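Long-range contacts in probable arabinosyltransferase C (PDB 3PTY), which polymerises arabinose into mycobacterial cell-wall arabinan, and is represented by its C-terminal extracellular domain, a lectin-like carbohydrate-binding module: residues A[39-44]-A[325-330]; A[48-53]-A[149-154]; A[170-175]-A[204-209]. All blocks are in the same frame, centred on the assembly; numbering follows the deposited sequence.

Contact 1: A[39-44]-A[325-330]; sequences VELDPN and TTVASY
The ring of Y330 meets E40 at its edge. There the E40 carboxylate oxygen OE1 lies near the ring plane, and CB of E40 lies in that plane. Carboxylate and ring planes are turned 51° apart. Y330 OH donates to E40 OE1 at 2.6 Å, on the syn side of the carboxylate and 28° out of its plane. The extended E40 side chain, with CG anti to the backbone N (chi1 176°), carries the carboxylate over to the neighbouring strand, where it meets the hydroxyl of Y330. Its other oxygen, OE2, forms a salt bridge with R246. Both carboxylate oxygens are thus used, which fixes its rotation and probably favours the charged form. OE1 also passes 3.4 Å from CB of A328. The backbones are joined by E40 N donating to A328 O at 2.8 Å, nearly straight. A water continues the link: it donates to E40 O and accepts from A328 N. V39, on the face opposite E40, touches V327 CG2 through CG1 at 3.9 Å. Beyond the pairing, L41 CD2 lies 4.0 Å from V327 CG1. The contact is a buried antiparallel strand pair in the mixed sheet. Strand 341-347 flanks 322-331, and helix 253-257 packs on V39 and L41. Strand 209-214 of the second sheet meets A328 and Y330.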
ATOM      1  N   VAL A  39       1.975 -15.623  13.398  1.00 19.08           N
ATOM      2  CA  VAL A  39       3.262 -14.953  13.245  1.00 18.42           C
ATOM      3  C   VAL A  39       4.390 -15.836  13.755  1.00 19.95           C
ATOM      4  O   VAL A  39       4.295 -16.408  14.840  1.00 20.04           O
ATOM      5  CB  VAL A  39       3.280 -13.627  14.024  1.00 21.09           C
ATOM      6  CG1 VAL A  39       4.663 -12.984  13.966  1.00 20.65           C
ATOM      7  CG2 VAL A  39       2.206 -12.681  13.480  1.00 19.54           C
ATOM      8  N   GLU A  40       5.455 -15.930  12.967  1.00 19.25           N
ATOM      9  CA  GLU A  40       6.608 -16.751  13.304  1.00 20.41           C
ATOM     10  C   GLU A  40       7.797 -15.846  13.595  1.00 20.41           C
ATOM     11  O   GLU A  40       8.581 -15.535  12.700  1.00 21.98           O
ATOM     12  CB  GLU A  40       6.931 -17.693  12.135  1.00 16.01           C
ATOM     13  CG  GLU A  40       8.170 -18.535  12.346  1.00 20.97           C
ATOM     14  CD  GLU A  40       8.554 -19.352  11.116  1.00 22.33           C
ATOM     15  OE1 GLU A  40       8.199 -18.959   9.979  1.00 19.37           O
ATOM     16  OE2 GLU A  40       9.226 -20.387  11.301  1.00 19.72           O
ATOM     17  N   LEU A  41       7.922 -15.413  14.846  1.00 21.86           N
ATOM     18  CA  LEU A  41       8.970 -14.467  15.228  1.00 19.12           C
ATOM     19  C   LEU A  41      10.368 -15.077  15.203  1.00 23.36           C
ATOM     20  O   LEU A  41      11.356 -14.375  14.987  1.00 21.50           O
ATOM     21  CB  LEU A  41       8.712 -13.913  16.632  1.00 23.96           C
ATOM     22  CG  LEU A  41       7.615 -12.857  16.768  1.00 27.75           C
ATOM     23  CD1 LEU A  41       7.559 -12.364  18.209  1.00 33.35           C
ATOM     24  CD2 LEU A  41       7.888 -11.707  15.821  1.00 28.12           C
ATOM     25  N   ASP A  42      10.452 -16.379  15.438  1.00 23.28           N
ATOM     26  CA  ASP A  42      11.752 -17.038  15.528  1.00 24.46           C
ATOM     27  C   ASP A  42      11.802 -18.232  14.589  1.00 24.66           C
ATOM     28  O   ASP A  42      11.606 -19.364  15.007  1.00 23.79           O
ATOM     29  CB  ASP A  42      12.021 -17.490  16.962  1.00 26.06           C
ATOM     30  CG  ASP A  42      13.437 -18.007  17.152  1.00 32.02           C
ATOM     31  OD1 ASP A  42      14.212 -18.007  16.171  1.00 27.26           O
ATOM     32  OD2 ASP A  42      13.772 -18.412  18.281  1.00 33.27           O
ATOM     33  N   PRO A  43      12.060 -17.977  13.305  1.00 23.55           N
ATOM     34  CA  PRO A  43      12.112 -19.060  12.319  1.00 22.89           C
ATOM     35  C   PRO A  43      13.186 -20.095  12.662  1.00 24.50           C
ATOM     36  O   PRO A  43      13.056 -21.257  12.301  1.00 21.14           O
ATOM     37  CB  PRO A  43      12.452 -18.324  11.014  1.00 26.94           C
ATOM     38  CG  PRO A  43      13.053 -17.010  11.467  1.00 30.58           C
ATOM     39  CD  PRO A  43      12.237 -16.659  12.675  1.00 26.63           C
ATOM     40  N   ASN A  44      14.229 -19.699  13.378  1.00 20.96           N
ATOM     41  CA  ASN A  44      15.256 -20.674  13.714  1.00 22.28           C
ATOM     42  C   ASN A  44      14.814 -21.734  14.718  1.00 23.40           C
ATOM     43  O   ASN A  44      15.325 -22.853  14.710  1.00 25.44           O
ATOM     44  CB  ASN A  44      16.542 -19.981  14.141  1.00 25.97           C
ATOM     45  CG  ASN A  44      17.371 -19.562  12.943  1.00 34.88           C
ATOM     46  OD1 ASN A  44      17.948 -20.398  12.214  1.00 33.01           O
ATOM     47  ND2 ASN A  44      17.407 -18.276  12.707  1.00 18.18           N
ATOM     48  N   THR A 325      11.629  -4.569   9.650  1.00 23.14           N
ATOM     49  CA  THR A 325      11.938  -5.959   9.327  1.00 23.07           C
ATOM     50  C   THR A 325      10.669  -6.800   9.236  1.00 21.90           C
ATOM     51  O   THR A 325       9.987  -7.012  10.234  1.00 20.39           O
ATOM     52  CB  THR A 325      12.844  -6.583  10.400  1.00 30.95           C
ATOM     53  OG1 THR A 325      14.002  -5.763  10.575  1.00 31.75           O
ATOM     54  CG2 THR A 325      13.270  -7.984   9.991  1.00 31.62           C
ATOM     55  N   THR A 326      10.350  -7.277   8.038  1.00 19.54           N
ATOM     56  CA  THR A 326       9.193  -8.141   7.865  1.00 20.69           C
ATOM     57  C   THR A 326       9.390  -9.434   8.649  1.00 25.00           C
ATOM     58  O   THR A 326      10.428 -10.079   8.549  1.00 23.89           O
ATOM     59  CB  THR A 326       8.958  -8.456   6.382  1.00 23.12           C
ATOM     60  OG1 THR A 326       8.752  -7.229   5.675  1.00 24.25           O
ATOM     61  CG2 THR A 326       7.734  -9.349   6.198  1.00 20.19           C
ATOM     62  N   VAL A 327       8.398  -9.807   9.447  1.00 18.83           N
ATOM     63  CA  VAL A 327       8.478 -11.067  10.169  1.00 14.68           C
ATOM     64  C   VAL A 327       7.652 -12.110   9.424  1.00 20.58           C
ATOM     65  O   VAL A 327       6.675 -11.779   8.747  1.00 23.46           O
ATOM     66  CB  VAL A 327       7.992 -10.928  11.621  1.00 23.84           C
ATOM     67  CG1 VAL A 327       8.841  -9.895  12.367  1.00 28.64           C
ATOM     68  CG2 VAL A 327       6.534 -10.528  11.652  1.00 23.13           C
ATOM     69  N   ALA A 328       8.055 -13.369   9.519  1.00 17.38           N
ATOM     70  CA  ALA A 328       7.343 -14.417   8.801  1.00 16.59           C
ATOM     71  C   ALA A 328       5.930 -14.541   9.363  1.00 17.29           C
ATOM     72  O   ALA A 328       5.739 -14.533  10.573  1.00 16.86           O
ATOM     73  CB  ALA A 328       8.088 -15.741   8.925  1.00 14.65           C
ATOM     74  N   SER A 329       4.933 -14.648   8.493  1.00 16.07           N
ATOM     75  CA  SER A 329       3.569 -14.843   8.968  1.00 18.74           C
ATOM     76  C   SER A 329       2.737 -15.624   7.954  1.00 20.69           C
ATOM     77  O   SER A 329       3.084 -15.684   6.774  1.00 19.66           O
ATOM     78  CB  SER A 329       2.904 -13.494   9.260  1.00 16.85           C
ATOM     79  OG  SER A 329       2.639 -12.805   8.049  1.00 20.73           O
ATOM     80  N   TYR A 330       1.626 -16.194   8.423  1.00 16.19           N
ATOM     81  CA  TYR A 330       0.783 -17.071   7.612  1.00 20.61           C
ATOM     82  C   TYR A 330      -0.673 -16.842   7.980  1.00 22.28           C
ATOM     83  O   TYR A 330      -0.991 -16.644   9.146  1.00 23.61           O
ATOM     84  CB  TYR A 330       1.147 -18.542   7.877  1.00 16.88           C
ATOM     85  CG  TYR A 330       2.641 -18.770   7.851  1.00 22.20           C
ATOM     86  CD1 TYR A 330       3.404 -18.586   8.990  1.00 19.97           C
ATOM     87  CD2 TYR A 330       3.292 -19.138   6.677  1.00 19.42           C
ATOM     88  CE1 TYR A 330       4.774 -18.771   8.974  1.00 18.66           C
ATOM     89  CE2 TYR A 330       4.677 -19.325   6.652  1.00 21.50           C
ATOM     90  CZ  TYR A 330       5.404 -19.139   7.805  1.00 20.11           C
ATOM     91  OH  TYR A 330       6.772 -19.313   7.808  1.00 21.72           O
TER
HETATM   92  O   HOH W   1      10.182 -13.736  11.420  1.00 20.05           O

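Contact 2: A[48-53]-A[149-154]; sequences LAPVTA and GWYRLP
A short backbone bridge holds the loop 48-53 against the end of strand 144-152 in the antiparallel sheet. The backbones of P50 and Y151 lie opposite each other in a single bridge, and the bonds are made by their neighbours. R152 N donates to A49 O at 2.7 Å, almost straight and nearly along the C=O axis. V51 N donates to W150 O at 2.8 Å, tilted 31° from the carbonyl plane. Two waters extend the link. One accepts from A49 N and donates to R152 O; the other accepts from A53 N and donates to W150 O.

L48 packs its CB against CB of Y151 at 3.9 Å. Its CD2 reaches CD of P154 at 4.1 Å, the two side chains crossing at about a right angle. L48 O lies at the edge of the Y151 ring, near its plane, 3.5 Å from CD2. P50 CG touches CE2 of the same ring. V51 CG2 rests on W150 CB at 3.8 Å. The R152 chain starts with CG anti to the backbone N (chi1 -177°) and then bends at chi2 and chi3. The bends bring it across V51 at about a right angle. V51 CA lies over one face of the guanidinium, toward its rim, while CG1 is 4.0 Å from NH2.

Strand 224-231 and helix 55-58 border the contact. W150 O takes two donors, V51 N and a water. The direct hydrogen bonds between loop and strand are thus main-chain bonds, backed by the packing of L48 and V51.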
ATOM      1  N   LEU A  48      14.308 -27.951  11.200  1.00 18.13           N
ATOM      2  CA  LEU A  48      14.455 -29.387  11.417  1.00 19.80           C
ATOM      3  C   LEU A  48      15.914 -29.693  11.705  1.00 20.18           C
ATOM      4  O   LEU A  48      16.801 -29.088  11.110  1.00 19.49           O
ATOM      5  CB  LEU A  48      14.022 -30.175  10.179  1.00 21.74           C
ATOM      6  CG  LEU A  48      12.587 -29.984   9.694  1.00 22.02           C
ATOM      7  CD1 LEU A  48      12.306 -30.966   8.556  1.00 20.87           C
ATOM      8  CD2 LEU A  48      11.602 -30.186  10.838  1.00 22.81           C
ATOM      9  N   ALA A  49      16.162 -30.633  12.610  1.00 21.02           N
ATOM     10  CA  ALA A  49      17.523 -31.104  12.859  1.00 20.69           C
ATOM     11  C   ALA A  49      17.984 -31.971  11.693  1.00 23.09           C
ATOM     12  O   ALA A  49      17.218 -32.785  11.182  1.00 23.43           O
ATOM     13  CB  ALA A  49      17.580 -31.900  14.167  1.00 25.88           C
ATOM     14  N   PRO A  50      19.236 -31.795  11.255  1.00 21.00           N
ATOM     15  CA  PRO A  50      19.767 -32.709  10.240  1.00 22.17           C
ATOM     16  C   PRO A  50      19.840 -34.112  10.827  1.00 23.39           C
ATOM     17  O   PRO A  50      20.063 -34.248  12.028  1.00 21.46           O
ATOM     18  CB  PRO A  50      21.190 -32.186   9.998  1.00 23.38           C
ATOM     19  CG  PRO A  50      21.192 -30.790  10.520  1.00 26.53           C
ATOM     20  CD  PRO A  50      20.211 -30.766  11.649  1.00 28.80           C
ATOM     21  N   VAL A  51      19.666 -35.138  10.003  1.00 19.86           N
ATOM     22  CA  VAL A  51      19.757 -36.512  10.501  1.00 23.74           C
ATOM     23  C   VAL A  51      21.192 -36.876  10.882  1.00 29.82           C
ATOM     24  O   VAL A  51      21.445 -37.367  11.985  1.00 27.51           O
ATOM     25  CB  VAL A  51      19.243 -37.533   9.470  1.00 22.26           C
ATOM     26  CG1 VAL A  51      19.518 -38.961   9.954  1.00 27.96           C
ATOM     27  CG2 VAL A  51      17.752 -37.322   9.222  1.00 23.70           C
ATOM     28  N   THR A  52      22.131 -36.636   9.971  1.00 25.40           N
ATOM     29  CA  THR A  52      23.519 -37.021  10.219  1.00 33.69           C
ATOM     30  C   THR A  52      24.531 -35.876  10.119  1.00 36.90           C
ATOM     31  O   THR A  52      25.505 -35.847  10.865  1.00 35.59           O
ATOM     32  CB  THR A  52      23.966 -38.177   9.295  1.00 38.54           C
ATOM     33  OG1 THR A  52      23.717 -37.825   7.929  1.00 41.92           O
ATOM     34  CG2 THR A  52      23.206 -39.456   9.630  1.00 41.92           C
ATOM     35  N   ALA A  53      24.303 -34.933   9.209  1.00 32.61           N
ATOM     36  CA  ALA A  53      25.289 -33.881   8.960  1.00 32.60           C
ATOM     37  C   ALA A  53      25.210 -32.730   9.963  1.00 32.34           C
ATOM     38  O   ALA A  53      24.135 -32.420  10.470  1.00 29.57           O
ATOM     39  CB  ALA A  53      25.142 -33.354   7.532  1.00 33.06           C
ATOM     40  N   GLY A 149      21.251 -32.823   2.388  1.00 19.91           N
ATOM     41  CA  GLY A 149      21.257 -34.004   3.223  1.00 23.61           C
ATOM     42  C   GLY A 149      19.877 -34.178   3.828  1.00 21.67           C
ATOM     43  O   GLY A 149      18.978 -33.332   3.644  1.00 19.28           O
ATOM     44  N   TRP A 150      19.699 -35.269   4.559  1.00 20.79           N
ATOM     45  CA  TRP A 150      18.417 -35.562   5.186  1.00 21.48           C
ATOM     46  C   TRP A 150      18.206 -34.803   6.490  1.00 23.09           C
ATOM     47  O   TRP A 150      19.126 -34.676   7.305  1.00 20.70           O
ATOM     48  CB  TRP A 150      18.289 -37.064   5.449  1.00 21.32           C
ATOM     49  CG  TRP A 150      18.202 -37.887   4.200  1.00 19.88           C
ATOM     50  CD1 TRP A 150      19.189 -38.660   3.651  1.00 24.05           C
ATOM     51  CD2 TRP A 150      17.059 -38.028   3.347  1.00 21.24           C
ATOM     52  NE1 TRP A 150      18.728 -39.272   2.506  1.00 23.10           N
ATOM     53  CE2 TRP A 150      17.421 -38.908   2.300  1.00 22.72           C
ATOM     54  CE3 TRP A 150      15.758 -37.507   3.371  1.00 21.30           C
ATOM     55  CZ2 TRP A 150      16.535 -39.273   1.282  1.00 24.86           C
ATOM     56  CZ3 TRP A 150      14.868 -37.877   2.355  1.00 22.02           C
ATOM     57  CH2 TRP A 150      15.266 -38.749   1.326  1.00 24.67           C
ATOM     58  N   TYR A 151      16.976 -34.327   6.684  1.00 20.08           N
ATOM     59  CA  TYR A 151      16.564 -33.664   7.915  1.00 20.47           C
ATOM     60  C   TYR A 151      15.499 -34.506   8.614  1.00 24.18           C
ATOM     61  O   TYR A 151      14.683 -35.146   7.963  1.00 20.81           O
ATOM     62  CB  TYR A 151      15.987 -32.283   7.602  1.00 18.12           C
ATOM     63  CG  TYR A 151      17.012 -31.298   7.094  1.00 19.54           C
ATOM     64  CD1 TYR A 151      17.302 -31.206   5.733  1.00 17.89           C
ATOM     65  CD2 TYR A 151      17.698 -30.458   7.976  1.00 18.52           C
ATOM     66  CE1 TYR A 151      18.240 -30.298   5.262  1.00 16.63           C
ATOM     67  CE2 TYR A 151      18.650 -29.552   7.511  1.00 17.89           C
ATOM     68  CZ  TYR A 151      18.913 -29.479   6.158  1.00 16.94           C
ATOM     69  OH  TYR A 151      19.832 -28.573   5.686  1.00 19.18           O
ATOM     70  N   ARG A 152      15.494 -34.472   9.941  1.00 21.52           N
ATOM     71  CA  ARG A 152      14.610 -35.314  10.731  1.00 22.84           C
ATOM     72  C   ARG A 152      13.258 -34.640  10.930  1.00 25.03           C
ATOM     73  O   ARG A 152      13.187 -33.483  11.354  1.00 21.68           O
ATOM     74  CB  ARG A 152      15.266 -35.606  12.083  1.00 24.95           C
ATOM     75  CG  ARG A 152      14.482 -36.541  13.014  1.00 38.97           C
ATOM     76  CD  ARG A 152      14.656 -38.022  12.648  1.00 49.87           C
ATOM     77  NE  ARG A 152      16.004 -38.587  12.845  1.00 62.13           N
ATOM     78  CZ  ARG A 152      16.981 -38.063  13.590  1.00 66.71           C
ATOM     79  NH1 ARG A 152      16.813 -36.930  14.258  1.00 70.70           N
ATOM     80  NH2 ARG A 152      18.150 -38.690  13.672  1.00 66.12           N
ATOM     81  N   LEU A 153      12.183 -35.356  10.618  1.00 24.85           N
ATOM     82  CA  LEU A 153      10.841 -34.862  10.930  1.00 26.79           C
ATOM     83  C   LEU A 153      10.567 -35.090  12.409  1.00 28.52           C
ATOM     84  O   LEU A 153      11.029 -36.073  12.979  1.00 27.84           O
ATOM     85  CB  LEU A 153       9.780 -35.581  10.095  1.00 28.84           C
ATOM     86  CG  LEU A 153       9.704 -35.261   8.602  1.00 23.72           C
ATOM     87  CD1 LEU A 153       8.834 -36.294   7.894  1.00 26.62           C
ATOM     88  CD2 LEU A 153       9.153 -33.858   8.367  1.00 22.23           C
ATOM     89  N   PRO A 154       9.808 -34.179  13.036  1.00 32.69           N
ATOM     90  CA  PRO A 154       9.514 -34.275  14.470  1.00 38.77           C
ATOM     91  C   PRO A 154       8.666 -35.496  14.810  1.00 46.06           C
ATOM     92  O   PRO A 154       7.854 -35.946  13.999  1.00 43.42           O
ATOM     93  CB  PRO A 154       8.696 -33.006  14.752  1.00 43.73           C
ATOM     94  CG  PRO A 154       8.906 -32.118  13.577  1.00 39.55           C
ATOM     95  CD  PRO A 154       9.153 -33.017  12.414  1.00 32.19           C
TER
HETATM   96  O   HOH W   2      13.876 -32.145  13.525  1.00 23.03           O
HETATM   97  O   HOH W   3      21.895 -35.026   7.426  1.00 25.25           O

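Contact 3: A[170-175]-A[204-209]; sequences AGRFDS and AAPAWR. With PO4 (phosphate ion), chain D.
The last part of strand 164-171 and the residues after it meet the loop that joins strand 195-202 to strand 209-214. A phosphate, probably from the crystallisation liquor, is bound beside them. The loop contains a cis peptide bond before P206. G171 N donates to P206 O at 2.9 Å. The G171 carbonyl oxygen is gripped end-on by R209, whose NH1 bonds it at 2.9 Å and NH2 at 3.0 Å. NH1 lies in the carbonyl plane, on a lone pair; NH2 stands above that plane. NH1 also donates to A207 O within its own segment, and NE forms a salt bridge with D201. These bonds fix the guanidinium's orientation. CB of A205 lies over one of its faces, toward the rim, 3.3 Å above the plane. The side chains of F173 and R209 approach from opposite directions. F173 CE2 is 3.6 Å from R209 NH2, obliquely placed, with the two planes 14° apart. G171 has backbone angles (phi 110°, psi -172°) that glycine readily adopts.

A170 places CB over the face of the W208 six-membered ring in a CH-pi contact, 3.8 Å from the centroid. R172 runs beside P206, pointing the same way, with P206 CG over one face of its guanidinium, toward the rim. Its extended chain carries the group to the phosphate, which sits at its edge. NH1 donates to phosphate O4 at 2.7 Å and NH2 to phosphate O1, both nearly straight. NH1 has a second acceptor in Q237 O, and W239 NE1 is also hydrogen-bonded to the phosphate.

Strands 164-171 and 209-214 are antiparallel neighbours in the nine-stranded sheet. A170 pairs through its backbone with A241 of strand 240-242, and R209 with A169.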
ATOM      1  N   ALA A 170      14.654 -17.478  -2.408  1.00 20.80           N
ATOM      2  CA  ALA A 170      14.659 -16.312  -3.284  1.00 20.24           C
ATOM      3  C   ALA A 170      14.879 -16.758  -4.718  1.00 22.31           C
ATOM      4  O   ALA A 170      15.245 -17.909  -4.965  1.00 20.61           O
ATOM      5  CB  ALA A 170      15.748 -15.315  -2.860  1.00 19.14           C
ATOM      6  N   GLY A 171      14.654 -15.847  -5.661  1.00 20.73           N
ATOM      7  CA  GLY A 171      14.908 -16.135  -7.060  1.00 23.47           C
ATOM      8  C   GLY A 171      13.658 -16.251  -7.909  1.00 23.78           C
ATOM      9  O   GLY A 171      12.554 -15.948  -7.457  1.00 25.19           O
ATOM     10  N   ARG A 172      13.836 -16.679  -9.154  1.00 24.83           N
ATOM     11  CA  ARG A 172      12.705 -16.914 -10.046  1.00 28.52           C
ATOM     12  C   ARG A 172      12.774 -18.338 -10.536  1.00 26.85           C
ATOM     13  O   ARG A 172      13.757 -18.742 -11.158  1.00 28.94           O
ATOM     14  CB  ARG A 172      12.734 -15.965 -11.246  1.00 30.98           C
ATOM     15  CG  ARG A 172      12.714 -14.493 -10.891  1.00 35.07           C
ATOM     16  CD  ARG A 172      12.662 -13.656 -12.170  1.00 39.71           C
ATOM     17  NE  ARG A 172      12.889 -12.238 -11.912  1.00 34.11           N
ATOM     18  CZ  ARG A 172      14.076 -11.719 -11.619  1.00 39.78           C
ATOM     19  NH1 ARG A 172      15.142 -12.508 -11.537  1.00 36.83           N
ATOM     20  NH2 ARG A 172      14.197 -10.416 -11.402  1.00 39.22           N
ATOM     21  N   PHE A 173      11.733 -19.108 -10.262  1.00 26.33           N
ATOM     22  CA  PHE A 173      11.739 -20.511 -10.641  1.00 28.10           C
ATOM     23  C   PHE A 173      10.320 -21.038 -10.710  1.00 29.51           C
ATOM     24  O   PHE A 173       9.417 -20.473 -10.103  1.00 28.24           O
ATOM     25  CB  PHE A 173      12.572 -21.329  -9.643  1.00 24.15           C
ATOM     26  CG  PHE A 173      12.237 -21.053  -8.198  1.00 22.37           C
ATOM     27  CD1 PHE A 173      11.225 -21.759  -7.558  1.00 26.57           C
ATOM     28  CD2 PHE A 173      12.925 -20.085  -7.486  1.00 19.06           C
ATOM     29  CE1 PHE A 173      10.913 -21.504  -6.238  1.00 25.83           C
ATOM     30  CE2 PHE A 173      12.622 -19.829  -6.159  1.00 21.78           C
ATOM     31  CZ  PHE A 173      11.617 -20.537  -5.533  1.00 24.38           C
ATOM     32  N   ASP A 174      10.130 -22.117 -11.463  1.00 28.23           N
ATOM     33  CA  ASP A 174       8.831 -22.772 -11.561  1.00 36.28           C
ATOM     34  C   ASP A 174       8.659 -23.726 -10.390  1.00 35.84           C
ATOM     35  O   ASP A 174       9.642 -24.159  -9.787  1.00 30.91           O
ATOM     36  CB  ASP A 174       8.712 -23.527 -12.887  1.00 47.46           C
ATOM     37  CG  ASP A 174       8.682 -22.593 -14.086  1.00 62.64           C
ATOM     38  OD1 ASP A 174       8.144 -21.470 -13.957  1.00 63.95           O
ATOM     39  OD2 ASP A 174       9.194 -22.980 -15.159  1.00 69.76           O
ATOM     40  N   SER A 175       7.414 -24.059 -10.070  1.00 34.05           N
ATOM     41  CA  SER A 175       7.135 -24.862  -8.886  1.00 35.22           C
ATOM     42  C   SER A 175       7.725 -26.263  -8.999  1.00 30.82           C
ATOM     43  O   SER A 175       8.002 -26.913  -7.991  1.00 32.31           O
ATOM     44  CB  SER A 175       5.628 -24.921  -8.600  1.00 39.69           C
ATOM     45  OG  SER A 175       4.963 -25.757  -9.528  1.00 44.75           O
ATOM     46  N   ALA A 204       6.199 -12.084  -3.675  1.00 32.79           N
ATOM     47  CA  ALA A 204       6.742 -11.536  -4.914  1.00 35.34           C
ATOM     48  C   ALA A 204       8.168 -12.015  -5.181  1.00 29.47           C
ATOM     49  O   ALA A 204       9.025 -11.943  -4.307  1.00 37.03           O
ATOM     50  CB  ALA A 204       6.693 -10.012  -4.880  1.00 36.51           C
ATOM     51  N   ALA A 205       8.410 -12.511  -6.390  1.00 31.13           N
ATOM     52  CA  ALA A 205       9.747 -12.914  -6.815  1.00 31.35           C
ATOM     53  C   ALA A 205      10.442 -11.711  -7.450  1.00 33.77           C
ATOM     54  O   ALA A 205       9.777 -10.838  -8.006  1.00 33.86           O
ATOM     55  CB  ALA A 205       9.658 -14.058  -7.808  1.00 31.17           C
ATOM     56  N   PRO A 206      11.781 -11.670  -7.401  1.00 31.50           N
ATOM     57  CA  PRO A 206      12.683 -12.705  -6.883  1.00 25.55           C
ATOM     58  C   PRO A 206      13.039 -12.510  -5.410  1.00 27.23           C
ATOM     59  O   PRO A 206      13.942 -13.184  -4.909  1.00 24.22           O
ATOM     60  CB  PRO A 206      13.932 -12.511  -7.738  1.00 30.12           C
ATOM     61  CG  PRO A 206      13.953 -11.023  -8.023  1.00 33.64           C
ATOM     62  CD  PRO A 206      12.523 -10.525  -7.960  1.00 33.49           C
ATOM     63  N   ALA A 207      12.338 -11.609  -4.724  1.00 24.32           N
ATOM     64  CA  ALA A 207      12.613 -11.336  -3.315  1.00 26.47           C
ATOM     65  C   ALA A 207      12.447 -12.575  -2.432  1.00 26.36           C
ATOM     66  O   ALA A 207      11.729 -13.510  -2.786  1.00 23.78           O
ATOM     67  CB  ALA A 207      11.702 -10.215  -2.809  1.00 30.44           C
ATOM     68  N   TRP A 208      13.115 -12.570  -1.282  1.00 20.10           N
ATOM     69  CA  TRP A 208      12.933 -13.619  -0.286  1.00 22.45           C
ATOM     70  C   TRP A 208      11.459 -13.822   0.053  1.00 26.52           C
ATOM     71  O   TRP A 208      10.700 -12.862   0.174  1.00 21.15           O
ATOM     72  CB  TRP A 208      13.686 -13.272   0.997  1.00 23.56           C
ATOM     73  CG  TRP A 208      15.177 -13.388   0.882  1.00 22.74           C
ATOM     74  CD1 TRP A 208      16.073 -12.359   0.819  1.00 26.05           C
ATOM     75  CD2 TRP A 208      15.948 -14.597   0.832  1.00 18.40           C
ATOM     76  NE1 TRP A 208      17.350 -12.852   0.726  1.00 24.56           N
ATOM     77  CE2 TRP A 208      17.305 -14.220   0.735  1.00 24.39           C
ATOM     78  CE3 TRP A 208      15.625 -15.958   0.856  1.00 20.49           C
ATOM     79  CZ2 TRP A 208      18.338 -15.154   0.658  1.00 24.02           C
ATOM     80  CZ3 TRP A 208      16.650 -16.887   0.781  1.00 23.44           C
ATOM     81  CH2 TRP A 208      17.993 -16.480   0.682  1.00 27.71           C
ATOM     82  N   ARG A 209      11.051 -15.076   0.205  1.00 20.22           N
ATOM     83  CA  ARG A 209       9.693 -15.359   0.652  1.00 17.91           C
ATOM     84  C   ARG A 209       9.640 -16.755   1.233  1.00 20.80           C
ATOM     85  O   ARG A 209      10.628 -17.483   1.189  1.00 21.36           O
ATOM     86  CB  ARG A 209       8.682 -15.208  -0.490  1.00 20.36           C
ATOM     87  CG  ARG A 209       8.838 -16.230  -1.615  1.00 22.20           C
ATOM     88  CD  ARG A 209       9.357 -15.568  -2.861  1.00 26.13           C
ATOM     89  NE  ARG A 209       9.326 -16.434  -4.035  1.00 24.64           N
ATOM     90  CZ  ARG A 209      10.254 -16.397  -4.983  1.00 22.48           C
ATOM     91  NH1 ARG A 209      11.270 -15.548  -4.878  1.00 18.80           N
ATOM     92  NH2 ARG A 209      10.178 -17.204  -6.027  1.00 25.03           N
TER
HETATM   93  P   PO4 D   2      17.667 -10.252 -10.115  1.00 66.87           P
HETATM   94  O1  PO4 D   2      16.636  -9.296 -10.674  1.00 68.79           O
HETATM   95  O2  PO4 D   2      17.405 -10.469  -8.640  1.00 61.12           O
HETATM   96  O3  PO4 D   2      19.048  -9.659 -10.291  1.00 66.68           O
HETATM   97  O4  PO4 D   2      17.589 -11.568 -10.855  1.00 53.77           O

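Contacts 2 and 3 both lie, along the chain, inside the loop closed by contact 1. Contact 1 belongs to the mixed sheet, while the other two involve strands of the antiparallel sheet. Contacts 1 and 2 adjoin along the chain but do not otherwise touch, and their centres are 22 Å apart. Contact 3 touches neither. Its centre is 18 Å from that of contact 1 and 25 Å from that of contact 2, with nearest atoms about 8 Å and about 13 Å away. The side chain of Y330 in contact 1 lies about 12 Å from a bound octyl arabinofuranoside, and the side chain of F173 in contact 3 about 8 Å from the calcium ion.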